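Local coordinates for protein putative oxidoreductase yhhX (Escherichia coli K-12, PDB 3F4L) that is probably an NADP-dependent oxidoreductase of the Gfo/Idh/MocA family, thought to act as a scyllo-inositol dehydrogenase, at residues 10-13 / 14-18; 214-217 / 218-221; 295-298 / 299-302. All blocks are in the same frame, centred on the assembly; numbering follows the deposited sequence.

Contact 1: residues 10-13 / 14-18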
ATOM      1  N   PHE A  10      10.631 -28.120 -23.963  1.00 18.08           N
ATOM      2  CA  PHE A  10      10.384 -27.302 -25.139  1.00 20.75           C
ATOM      3  C   PHE A  10       8.945 -26.804 -25.142  1.00 20.95           C
ATOM      4  O   PHE A  10       8.202 -27.035 -26.087  1.00 25.14           O
ATOM      5  CB  PHE A  10      10.670 -28.105 -26.414  1.00 17.32           C
ATOM      6  CG  PHE A  10      10.670 -27.271 -27.665  1.00 17.58           C
ATOM      7  CD1 PHE A  10      11.421 -26.107 -27.736  1.00 13.43           C
ATOM      8  CD2 PHE A  10       9.947 -27.669 -28.786  1.00 17.20           C
ATOM      9  CE1 PHE A  10      11.458 -25.345 -28.904  1.00 16.27           C
ATOM     10  CE2 PHE A  10       9.978 -26.917 -29.960  1.00 13.60           C
ATOM     11  CZ  PHE A  10      10.739 -25.750 -30.014  1.00 13.98           C
ATOM     12  N   GLY A  11       8.554 -26.137 -24.064  1.00 22.09           N
ATOM     13  CA  GLY A  11       7.204 -25.616 -23.970  1.00 24.07           C
ATOM     14  C   GLY A  11       7.165 -24.147 -24.350  1.00 24.50           C
ATOM     15  O   GLY A  11       8.063 -23.643 -25.038  1.00 22.60           O
ATOM     16  N   LYS A  12       6.128 -23.455 -23.894  1.00 24.37           N
ATOM     17  CA  LYS A  12       5.978 -22.041 -24.190  1.00 26.16           C
ATOM     18  C   LYS A  12       7.086 -21.181 -23.611  1.00 24.55           C
ATOM     19  O   LYS A  12       7.576 -20.271 -24.274  1.00 22.80           O
ATOM     20  CB  LYS A  12       4.623 -21.542 -23.695  1.00 29.26           C
ATOM     21  CG  LYS A  12       3.487 -21.858 -24.650  1.00 35.10           C
ATOM     22  CD  LYS A  12       3.669 -21.079 -25.947  1.00 37.68           C
ATOM     23  CE  LYS A  12       2.490 -21.254 -26.890  1.00 40.76           C
ATOM     24  NZ  LYS A  12       2.638 -20.410 -28.110  1.00 40.76           N
ATOM     25  N   SER A  13       7.487 -21.461 -22.378  1.00 22.96           N
ATOM     26  CA  SER A  13       8.540 -20.665 -21.769  1.00 26.13           C
ATOM     27  C   SER A  13       9.805 -20.704 -22.629  1.00 22.80           C
ATOM     28  O   SER A  13      10.430 -19.683 -22.865  1.00 21.48           O
ATOM     29  CB  SER A  13       8.859 -21.176 -20.366  1.00 26.87           C
ATOM     30  OG  SER A  13       9.381 -22.487 -20.428  1.00 35.74           O
ATOM     31  N   THR A  14      10.174 -21.887 -23.100  1.00 22.17           N
ATOM     32  CA  THR A  14      11.368 -22.025 -23.923  1.00 21.13           C
ATOM     33  C   THR A  14      11.267 -21.251 -25.247  1.00 22.41           C
ATOM     34  O   THR A  14      12.210 -20.563 -25.642  1.00 22.53           O
ATOM     35  CB  THR A  14      11.642 -23.513 -24.241  1.00 20.57           C
ATOM     36  OG1 THR A  14      11.688 -24.259 -23.019  1.00 25.01           O
ATOM     37  CG2 THR A  14      12.962 -23.673 -24.982  1.00 22.52           C
ATOM     38  N   THR A  15      10.129 -21.351 -25.931  1.00 21.80           N
ATOM     39  CA  THR A  15       9.976 -20.670 -27.218  1.00 23.80           C
ATOM     40  C   THR A  15       9.636 -19.189 -27.146  1.00 25.32           C
ATOM     41  O   THR A  15       9.756 -18.476 -28.144  1.00 22.80           O
ATOM     42  CB  THR A  15       8.908 -21.346 -28.099  1.00 23.84           C
ATOM     43  OG1 THR A  15       7.670 -21.423 -27.382  1.00 23.04           O
ATOM     44  CG2 THR A  15       9.359 -22.739 -28.503  1.00 24.38           C
ATOM     45  N   ARG A  16       9.218 -18.719 -25.974  1.00 26.60           N
ATOM     46  CA  ARG A  16       8.860 -17.314 -25.830  1.00 27.57           C
ATOM     47  C   ARG A  16       9.850 -16.474 -25.039  1.00 26.59           C
ATOM     48  O   ARG A  16      10.173 -15.349 -25.432  1.00 27.60           O
ATOM     49  CB  ARG A  16       7.479 -17.176 -25.184  1.00 28.67           C
ATOM     50  CG  ARG A  16       7.092 -15.731 -24.892  1.00 33.12           C
ATOM     51  CD  ARG A  16       5.625 -15.628 -24.527  1.00 35.72           C
ATOM     52  NE  ARG A  16       4.782 -16.142 -25.604  1.00 39.04           N
ATOM     53  CZ  ARG A  16       3.486 -16.412 -25.482  1.00 40.72           C
ATOM     54  NH1 ARG A  16       2.869 -16.219 -24.322  1.00 40.61           N
ATOM     55  NH2 ARG A  16       2.810 -16.879 -26.520  1.00 42.81           N
ATOM     56  N   TYR A  17      10.344 -17.013 -23.932  1.00 24.52           N
ATOM     57  CA  TYR A  17      11.257 -16.245 -23.104  1.00 24.42           C
ATOM     58  C   TYR A  17      12.739 -16.567 -23.196  1.00 23.05           C
ATOM     59  O   TYR A  17      13.557 -15.840 -22.637  1.00 24.14           O
ATOM     60  CB  TYR A  17      10.797 -16.317 -21.655  1.00 26.01           C
ATOM     61  CG  TYR A  17       9.401 -15.772 -21.468  1.00 28.98           C
ATOM     62  CD1 TYR A  17       9.143 -14.407 -21.591  1.00 30.91           C
ATOM     63  CD2 TYR A  17       8.335 -16.621 -21.170  1.00 28.86           C
ATOM     64  CE1 TYR A  17       7.857 -13.900 -21.417  1.00 32.47           C
ATOM     65  CE2 TYR A  17       7.047 -16.125 -20.993  1.00 30.35           C
ATOM     66  CZ  TYR A  17       6.816 -14.764 -21.117  1.00 32.32           C
ATOM     67  OH  TYR A  17       5.547 -14.265 -20.937  1.00 37.11           O
ATOM     68  N   HIS A  18      13.096 -17.634 -23.897  1.00 20.79           N
ATOM     69  CA  HIS A  18      14.502 -17.987 -24.037  1.00 19.25           C
ATOM     70  C   HIS A  18      15.025 -17.917 -25.468  1.00 18.34           C
ATOM     71  O   HIS A  18      15.904 -17.117 -25.778  1.00 18.91           O
ATOM     72  CB  HIS A  18      14.744 -19.393 -23.481  1.00 18.38           C
ATOM     73  CG  HIS A  18      14.578 -19.485 -21.996  1.00 20.63           C
ATOM     74  ND1 HIS A  18      15.588 -19.171 -21.113  1.00 15.14           N
ATOM     75  CD2 HIS A  18      13.513 -19.841 -21.237  1.00 18.59           C
ATOM     76  CE1 HIS A  18      15.156 -19.334 -19.874  1.00 18.75           C
ATOM     77  NE2 HIS A  18      13.898 -19.741 -19.920  1.00 17.30           N
TER

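Contact 2: residues 214-217 / 218-221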
ATOM      1  N   LEU A 214       8.522  -6.069   2.962  1.00 14.66           N
ATOM      2  CA  LEU A 214       9.861  -6.411   3.416  1.00 15.22           C
ATOM      3  C   LEU A 214      10.477  -5.210   4.109  1.00 15.22           C
ATOM      4  O   LEU A 214      10.574  -4.131   3.524  1.00 17.21           O
ATOM      5  CB  LEU A 214      10.728  -6.836   2.228  1.00 14.06           C
ATOM      6  CG  LEU A 214      10.395  -8.182   1.565  1.00 17.34           C
ATOM      7  CD1 LEU A 214       8.986  -8.157   0.987  1.00 18.87           C
ATOM      8  CD2 LEU A 214      11.412  -8.467   0.462  1.00 15.04           C
ATOM      9  N   PHE A 215      10.901  -5.395   5.355  1.00 13.24           N
ATOM     10  CA  PHE A 215      11.489  -4.297   6.104  1.00 15.32           C
ATOM     11  C   PHE A 215      13.006  -4.359   6.183  1.00 16.72           C
ATOM     12  O   PHE A 215      13.577  -5.392   6.503  1.00 17.22           O
ATOM     13  CB  PHE A 215      10.908  -4.262   7.520  1.00 14.98           C
ATOM     14  CG  PHE A 215       9.415  -4.131   7.559  1.00 13.01           C
ATOM     15  CD1 PHE A 215       8.606  -5.187   7.164  1.00 14.93           C
ATOM     16  CD2 PHE A 215       8.816  -2.952   7.992  1.00 16.40           C
ATOM     17  CE1 PHE A 215       7.223  -5.085   7.202  1.00 15.74           C
ATOM     18  CE2 PHE A 215       7.433  -2.833   8.033  1.00 18.97           C
ATOM     19  CZ  PHE A 215       6.629  -3.905   7.637  1.00 19.34           C
ATOM     20  N   TYR A 216      13.654  -3.243   5.868  1.00 19.60           N
ATOM     21  CA  TYR A 216      15.110  -3.144   5.949  1.00 20.48           C
ATOM     22  C   TYR A 216      15.358  -1.922   6.819  1.00 21.34           C
ATOM     23  O   TYR A 216      15.434  -0.796   6.329  1.00 21.14           O
ATOM     24  CB  TYR A 216      15.738  -2.942   4.565  1.00 19.97           C
ATOM     25  CG  TYR A 216      15.446  -4.047   3.574  1.00 17.12           C
ATOM     26  CD1 TYR A 216      14.268  -4.046   2.814  1.00 17.08           C
ATOM     27  CD2 TYR A 216      16.360  -5.082   3.368  1.00 15.54           C
ATOM     28  CE1 TYR A 216      14.014  -5.047   1.872  1.00 12.99           C
ATOM     29  CE2 TYR A 216      16.116  -6.083   2.423  1.00 13.01           C
ATOM     30  CZ  TYR A 216      14.940  -6.056   1.678  1.00 16.56           C
ATOM     31  OH  TYR A 216      14.710  -7.030   0.720  1.00 13.22           O
ATOM     32  N   GLY A 217      15.466  -2.151   8.121  1.00 23.97           N
ATOM     33  CA  GLY A 217      15.660  -1.046   9.034  1.00 25.54           C
ATOM     34  C   GLY A 217      14.407  -0.201   8.962  1.00 25.13           C
ATOM     35  O   GLY A 217      13.303  -0.714   9.141  1.00 26.86           O
ATOM     36  N   ASP A 218      14.572   1.084   8.671  1.00 25.43           N
ATOM     37  CA  ASP A 218      13.449   2.001   8.571  1.00 24.17           C
ATOM     38  C   ASP A 218      12.830   1.993   7.178  1.00 23.98           C
ATOM     39  O   ASP A 218      11.847   2.684   6.936  1.00 24.35           O
ATOM     40  CB  ASP A 218      13.899   3.423   8.901  1.00 28.83           C
ATOM     41  CG  ASP A 218      14.257   3.596  10.362  1.00 31.91           C
ATOM     42  OD1 ASP A 218      13.376   3.382  11.225  1.00 35.75           O
ATOM     43  OD2 ASP A 218      15.420   3.948  10.648  1.00 36.68           O
ATOM     44  N   LEU A 219      13.409   1.221   6.262  1.00 21.99           N
ATOM     45  CA  LEU A 219      12.896   1.152   4.899  1.00 20.63           C
ATOM     46  C   LEU A 219      11.881   0.031   4.734  1.00 19.46           C
ATOM     47  O   LEU A 219      12.090  -1.068   5.240  1.00 20.47           O
ATOM     48  CB  LEU A 219      14.033   0.911   3.909  1.00 21.64           C
ATOM     49  CG  LEU A 219      13.556   0.415   2.542  1.00 23.29           C
ATOM     50  CD1 LEU A 219      12.887   1.551   1.789  1.00 22.73           C
ATOM     51  CD2 LEU A 219      14.735  -0.134   1.760  1.00 24.16           C
ATOM     52  N   LYS A 220      10.795   0.313   4.015  1.00 17.81           N
ATOM     53  CA  LYS A 220       9.772  -0.693   3.753  1.00 19.04           C
ATOM     54  C   LYS A 220       9.523  -0.815   2.249  1.00 19.06           C
ATOM     55  O   LYS A 220       9.255   0.181   1.565  1.00 18.11           O
ATOM     56  CB  LYS A 220       8.447  -0.363   4.468  1.00 19.09           C
ATOM     57  CG  LYS A 220       7.388  -1.472   4.310  1.00 19.53           C
ATOM     58  CD  LYS A 220       6.076  -1.202   5.044  1.00 20.31           C
ATOM     59  CE  LYS A 220       5.213  -0.173   4.342  1.00 21.60           C
ATOM     60  NZ  LYS A 220       3.937   0.066   5.092  1.00 25.18           N
ATOM     61  N   ALA A 221       9.644  -2.041   1.745  1.00 18.49           N
ATOM     62  CA  ALA A 221       9.423  -2.338   0.338  1.00 18.66           C
ATOM     63  C   ALA A 221       8.173  -3.204   0.244  1.00 19.37           C
ATOM     64  O   ALA A 221       8.093  -4.282   0.847  1.00 18.93           O
ATOM     65  CB  ALA A 221      10.616  -3.082  -0.243  1.00 17.95           C
TER

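Contact 3: residues 295-298 / 299-302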
HETATM    1  N   MSE A 295      16.187   0.687 -21.426  1.00 32.15           N
HETATM    2  CA  MSE A 295      15.829  -0.434 -22.293  1.00 32.46           C
HETATM    3  C   MSE A 295      15.966  -1.783 -21.590  1.00 30.73           C
HETATM    4  O   MSE A 295      17.011  -2.098 -21.013  1.00 29.05           O
HETATM    5  CB  MSE A 295      16.703  -0.436 -23.545  1.00 37.89           C
HETATM    6  CG  MSE A 295      16.212  -1.377 -24.642  1.00 45.79           C
HETATM    7 SE   MSE A 295      17.610  -1.815 -25.921  0.66 59.15          SE
HETATM    8  CE  MSE A 295      17.480  -3.750 -25.874  1.00 54.44           C
ATOM      9  N   GLY A 296      14.906  -2.579 -21.648  1.00 29.25           N
ATOM     10  CA  GLY A 296      14.930  -3.889 -21.022  1.00 28.19           C
ATOM     11  C   GLY A 296      15.356  -4.944 -22.028  1.00 28.47           C
ATOM     12  O   GLY A 296      15.106  -4.798 -23.231  1.00 28.47           O
ATOM     13  N   ASP A 297      15.997  -6.005 -21.545  1.00 26.97           N
ATOM     14  CA  ASP A 297      16.453  -7.079 -22.421  1.00 24.10           C
ATOM     15  C   ASP A 297      16.689  -8.356 -21.612  1.00 22.82           C
ATOM     16  O   ASP A 297      17.706  -8.485 -20.916  1.00 21.69           O
ATOM     17  CB  ASP A 297      17.736  -6.641 -23.144  1.00 25.47           C
ATOM     18  CG  ASP A 297      18.281  -7.705 -24.090  1.00 25.74           C
ATOM     19  OD1 ASP A 297      17.552  -8.667 -24.404  1.00 25.41           O
ATOM     20  OD2 ASP A 297      19.443  -7.573 -24.531  1.00 27.41           O
ATOM     21  N   TYR A 298      15.750  -9.299 -21.708  1.00 20.78           N
ATOM     22  CA  TYR A 298      15.865 -10.552 -20.961  1.00 18.25           C
ATOM     23  C   TYR A 298      17.106 -11.353 -21.337  1.00 16.77           C
ATOM     24  O   TYR A 298      17.555 -12.205 -20.571  1.00 16.00           O
ATOM     25  CB  TYR A 298      14.623 -11.422 -21.166  1.00 16.60           C
ATOM     26  CG  TYR A 298      13.349 -10.803 -20.641  1.00 15.94           C
ATOM     27  CD1 TYR A 298      13.369  -9.973 -19.519  1.00 16.36           C
ATOM     28  CD2 TYR A 298      12.114 -11.085 -21.228  1.00 16.94           C
ATOM     29  CE1 TYR A 298      12.193  -9.443 -18.990  1.00 15.86           C
ATOM     30  CE2 TYR A 298      10.924 -10.557 -20.702  1.00 14.26           C
ATOM     31  CZ  TYR A 298      10.978  -9.739 -19.584  1.00 16.42           C
ATOM     32  OH  TYR A 298       9.819  -9.221 -19.042  1.00 17.77           O
ATOM     33  N   GLY A 299      17.660 -11.055 -22.510  1.00 14.01           N
ATOM     34  CA  GLY A 299      18.842 -11.757 -22.979  1.00 15.08           C
ATOM     35  C   GLY A 299      20.087 -11.397 -22.197  1.00 17.15           C
ATOM     36  O   GLY A 299      21.126 -12.047 -22.330  1.00 15.61           O
ATOM     37  N   ARG A 300      19.986 -10.357 -21.378  1.00 15.14           N
ATOM     38  CA  ARG A 300      21.121  -9.935 -20.577  1.00 18.19           C
ATOM     39  C   ARG A 300      21.481 -11.014 -19.557  1.00 16.46           C
ATOM     40  O   ARG A 300      22.575 -11.005 -19.005  1.00 17.91           O
ATOM     41  CB  ARG A 300      20.823  -8.579 -19.924  1.00 17.57           C
ATOM     42  CG  ARG A 300      21.005  -7.440 -20.939  1.00 24.20           C
ATOM     43  CD  ARG A 300      20.221  -6.170 -20.624  1.00 27.86           C
ATOM     44  NE  ARG A 300      20.644  -5.533 -19.385  1.00 31.15           N
ATOM     45  CZ  ARG A 300      20.186  -4.359 -18.960  1.00 33.63           C
ATOM     46  NH1 ARG A 300      19.290  -3.700 -19.691  1.00 31.97           N
ATOM     47  NH2 ARG A 300      20.616  -3.851 -17.806  1.00 31.88           N
ATOM     48  N   VAL A 301      20.559 -11.947 -19.331  1.00 14.96           N
ATOM     49  CA  VAL A 301      20.790 -13.063 -18.426  1.00 14.56           C
ATOM     50  C   VAL A 301      21.856 -13.935 -19.086  1.00 16.06           C
ATOM     51  O   VAL A 301      22.806 -14.379 -18.447  1.00 16.38           O
ATOM     52  CB  VAL A 301      19.503 -13.911 -18.223  1.00 13.64           C
ATOM     53  CG1 VAL A 301      19.853 -15.238 -17.532  1.00 14.23           C
ATOM     54  CG2 VAL A 301      18.477 -13.137 -17.382  1.00 11.61           C
ATOM     55  N   TYR A 302      21.700 -14.169 -20.384  1.00 18.10           N
ATOM     56  CA  TYR A 302      22.665 -14.985 -21.098  1.00 18.26           C
ATOM     57  C   TYR A 302      23.992 -14.252 -21.276  1.00 19.54           C
ATOM     58  O   TYR A 302      25.056 -14.881 -21.301  1.00 19.04           O
ATOM     59  CB  TYR A 302      22.096 -15.439 -22.441  1.00 17.26           C
ATOM     60  CG  TYR A 302      21.028 -16.514 -22.291  1.00 16.96           C
ATOM     61  CD1 TYR A 302      19.679 -16.180 -22.116  1.00 15.86           C
ATOM     62  CD2 TYR A 302      21.377 -17.865 -22.275  1.00 17.34           C
ATOM     63  CE1 TYR A 302      18.705 -17.168 -21.927  1.00 16.85           C
ATOM     64  CE2 TYR A 302      20.413 -18.863 -22.084  1.00 18.20           C
ATOM     65  CZ  TYR A 302      19.086 -18.505 -21.913  1.00 15.99           C
ATOM     66  OH  TYR A 302      18.156 -19.486 -21.719  1.00 18.66           O
TER

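Contact 1: residues 10-13 / 14-18
Phe10 swings its ring out opposite its own backbone N (chi1 -170°), and Thr15 has OG1 between its backbone N and carbonyl carbon (chi1 55°), which leaves the methyl opposite the carbonyl carbon; together these two rotations bring ring and methyl into contact across the first turn of a helix. Thr15 CG2 lies 3.4 Å from Phe10 CE1, while the methyl of Thr14 comes up at the rim of the same ring, near its plane, with CG2 4.0 Å from CD1. Gly11, at the N-cap position, starts the backbone bonding by accepting from Thr15: N to Gly11 O is 3.2 Å. The next bond is shorter but more bent at the hydrogen, Arg16 N to Lys12 O at 2.8 Å, and Tyr17 N follows onto Ser13 O at 2.9 Å. Ser13 O also lies at the edge of the His18 imidazole, 3.5 Å from CD2, where the helix widens into a pi-type turn. On the outer side, Lys12 NZ and Arg16 NH2 stand 3.9 Å apart, two like charges that probably disfavour each other. The polar ends of Ser13 and His18 both reach Glu95, through OG and NE2, while His18 ND1 bonds Tyr302 OH, and Thr14 OG1 bonds Gly9 O. This stretch opens helix 12-22, which follows strand 3-8 and precedes strand 29-35 in a beta-alpha-beta unit of the Rossmann fold, where such a turn commonly borders the dinucleotide. Helix 253-258 packs against Arg16 and Tyr17, whereas the Phe10 ring meets Tyr48 edge-to-face and also touches Phe53, which lies on strand 52-54.

Contact 2: residues 214-217 / 218-221
Four backbone bonds join Leu214 to Ala221 and Tyr216 to Leu219. Three are nearly straight, among them Leu214 N to Ala221 O at 2.8 Å, which lies in the carbonyl plane; the fourth, Leu219 N to Tyr216 O at 2.9 Å, closes the turn with its donor above the plane of the Tyr216 carbonyl. Between them sits the non-hydrogen-bonded pair Phe215 and Lys220, whose CA hydrogens point at Leu219 O and Leu214 O. Apolar contact on this pair's face is a CH-pi interaction: the lysine chain runs beside the phenylalanine, its CG over one ring face, 4.2 Å from the centroid, before chi3 (75°) bends it away. NZ then forms salt bridges with Asp196 and Glu211 of the second subunit. An alanine in place of Phe215 would remove the ring and is likely to leave the lysine methylenes without their platform. On the other face, Leu219 CD2 rests 4.1 Å from Tyr216 CD1, and Ala221 CB lies at the edge of the same ring; helix 171-187 covers this face through Ile183 and Phe187. Gly217, with phi 65°, takes the first corner of a type II' turn, making this a beta hairpin with a two-residue loop in the mixed sheet of the C-terminal alpha/beta domain.

Contact 3: residues 295-298 / 299-302
A capped entry into helix 300-311 is built here, with Asp297 ahead of the turn accepting from the backbone N-H groups of Gly299 and Arg300. Asp297 OD1 accepts from Gly299 N at 3.0 Å, a capping bond in which the donor comes well out of the carboxylate plane, 65° from it. The side chain can reach because CG lies opposite the backbone N (chi1 -180°), which folds the carboxylate forward over the amide two residues on. Its other oxygen, OD2, is engaged elsewhere, in a salt bridge with Arg25. The backbone of the same residue contributes too: Arg300 N reaches Asp297 O at 3.0 Å and closes a type I beta turn from Asp297 to Arg300. A further bond, Val301 N to Tyr298 O at 3.3 Å, carries the chain on in the C-terminal alpha/beta domain, after the loop that leaves strand 286-291. Arg300 folds back along this loop, bent part-way along its chain, and lays its methylenes against the aspartate, CD 3.6 Å from Asp297 CB. The two planar groups are steeply inclined to each other, 69° between carboxylate and guanidinium. The edge of the guanidinium meets Met295 O in plane, NH1 being 3.1 Å from it. Val301 brings CG2 to 3.4 Å from Tyr298 O, and Tyr298 OH bonds Asp128, while Gln253 accepts from the Tyr298 backbone N.

How the contacts relate
From the N terminus the chain first meets contact 1, where the loop after strand 3-8 closes into helix 12-22 of the nucleotide-binding Rossmann domain. Much later, contact 2 closes the reversal between strands 209-216 and 219-225 in the large mixed sheet, and contact 3 then turns the loop after strand 286-291 into helix 300-311. The three follow in series; none nests within or crosses another. Contact 2 stands apart, its nearest atoms about 23 Å from contact 1 and about 19 Å from contact 3. Contacts 1 and 3 do touch: His18 ND1 and Tyr302 OH probably share a hydrogen bond, tying helix 12-22 to helix 300-311 across the two family regions.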